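Local coordinates for thioredoxin reductase (Streptomyces clavuligerus, PDB 4NTD), which forms disulfide bonds in natural products such as holomycin, as an FAD-dependent oxidoreductase of the thioredoxin reductase family, at residues 208-211 and 212-215. Sequence-based numbering, arbitrary orientation.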
loop_
_atom_site.group_PDB
_atom_site.type_symbol
_atom_site.label_atom_id
_atom_site.label_comp_id
_atom_site.label_asym_id
_atom_site.label_seq_id
_atom_site.Cartn_x
_atom_site.Cartn_y
_atom_site.Cartn_z
ATOM N N THR A 208 35.123 -1.605 6.379
ATOM C CA THR A 208 35.565 -2.933 6.793
ATOM C C THR A 208 36.201 -3.656 5.610
ATOM O O THR A 208 36.117 -3.191 4.471
ATOM C CB THR A 208 34.390 -3.784 7.315
ATOM O OG1 THR A 208 33.472 -4.050 6.248
ATOM C CG2 THR A 208 33.663 -3.065 8.449
ATOM N N ASP A 209 36.831 -4.796 5.880
ATOM C CA ASP A 209 37.386 -5.632 4.815
ATOM C C ASP A 209 36.287 -6.106 3.858
ATOM O O ASP A 209 36.496 -6.148 2.645
ATOM C CB ASP A 209 38.138 -6.838 5.394
ATOM C CG ASP A 209 39.470 -6.458 6.033
ATOM O OD1 ASP A 209 40.086 -7.338 6.671
ATOM O OD2 ASP A 209 39.908 -5.294 5.899
ATOM N N ASP A 210 35.123 -6.456 4.405
ATOM C CA ASP A 210 33.975 -6.855 3.584
ATOM C C ASP A 210 33.485 -5.709 2.693
ATOM O O ASP A 210 33.137 -5.936 1.535
ATOM C CB ASP A 210 32.823 -7.371 4.458
ATOM C CG ASP A 210 33.101 -8.745 5.058
ATOM O OD1 ASP A 210 32.409 -9.114 6.030
ATOM O OD2 ASP A 210 33.999 -9.461 4.564
ATOM N N ASP A 211 33.459 -4.488 3.231
ATOM C CA ASP A 211 33.104 -3.298 2.442
ATOM C C ASP A 211 34.035 -3.156 1.242
ATOM O O ASP A 211 33.586 -2.999 0.104
ATOM C CB ASP A 211 33.200 -2.015 3.279
ATOM C CG ASP A 211 32.107 -1.894 4.326
ATOM O OD1 ASP A 211 31.029 -2.504 4.169
ATOM O OD2 ASP A 211 32.331 -1.161 5.312
ATOM N N ARG A 212 35.336 -3.208 1.509
ATOM C CA ARG A 212 36.344 -3.037 0.466
ATOM C C ARG A 212 36.274 -4.133 -0.603
ATOM O O ARG A 212 36.360 -3.840 -1.795
ATOM C CB ARG A 212 37.745 -2.951 1.080
ATOM C CG ARG A 212 38.036 -1.602 1.720
ATOM C CD ARG A 212 39.449 -1.527 2.274
ATOM N NE ARG A 212 39.574 -2.269 3.525
ATOM C CZ ARG A 212 39.333 -1.776 4.741
ATOM N NH1 ARG A 212 38.951 -0.511 4.912
ATOM N NH2 ARG A 212 39.481 -2.560 5.804
ATOM N N ARG A 213 36.102 -5.387 -0.182
ATOM C CA ARG A 213 35.955 -6.498 -1.134
ATOM C C ARG A 213 34.724 -6.324 -2.032
ATOM O O ARG A 213 34.789 -6.563 -3.238
ATOM C CB ARG A 213 35.887 -7.850 -0.409
ATOM C CG ARG A 213 37.243 -8.413 -0.013
ATOM C CD ARG A 213 37.131 -9.846 0.489
ATOM N NE ARG A 213 36.551 -9.918 1.829
ATOM C CZ ARG A 213 37.230 -9.788 2.969
ATOM N NH1 ARG A 213 38.544 -9.573 2.969
ATOM N NH2 ARG A 213 36.588 -9.873 4.129
ATOM N N ALA A 214 33.611 -5.896 -1.442
ATOM C CA ALA A 214 32.362 -5.706 -2.185
ATOM C C ALA A 214 32.472 -4.566 -3.197
ATOM O O ALA A 214 32.067 -4.710 -4.351
ATOM C CB ALA A 214 31.210 -5.449 -1.226
ATOM N N LEU A 215 33.023 -3.438 -2.756
ATOM C CA LEU A 215 33.209 -2.277 -3.628
ATOM C C LEU A 215 34.158 -2.592 -4.791
ATOM O O LEU A 215 33.898 -2.200 -5.928
ATOM C CB LEU A 215 33.710 -1.075 -2.818
ATOM C CG LEU A 215 32.706 -0.488 -1.820
ATOM C CD1 LEU A 215 33.408 0.362 -0.770
ATOM C CD2 LEU A 215 31.630 0.318 -2.532
HETATM O O HOH W 1 41.220 -4.396 2.860
HETATM O O HOH W 2 33.911 -10.652 1.786
#
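Asp209 and Arg212, and one residue on Asp210 and Arg213, form two i to i+3 salt bridges of similar build at the N-terminal end of helix 209-217. In the first, Arg212 NH2 donates to Asp209 OD2 at 2.8 Å; the oxygen lies in the guanidinium plane and is met nearly along its C-O axis, while carboxylate and guanidinium stand 71° apart. In the second, Arg213 NH2 reaches Asp210 OD2 (2.7 Å) on the anti side, tilted from both planes, and the planes are 74° apart. A bend at chi3 in both arginines folds each guanidinium back over the helix start, placing one face above a backbone carbonyl: Thr208 O for Arg212, Asp209 O for Arg213. Water joins Arg213 NE to Asp210 OD2; the corresponding bridge from Arg212 NE to Asp209 OD2 is weak at its carboxylate end. Thr208 and Asp211 close a capping box: Asp211 N donates to Thr208 OG1 (3.0 Å), and Thr208 N to Asp211 OD2 (3.0 Å). In this beta-alpha-beta unit (strands 198-201 and 222-223), Ala214 and Leu215 pack on helix 184-191, Ala214 also on Val328 of the second subunit. Three acidic side chains here should favour the helix dipole; the arginines probably offset Asp209 and Asp210.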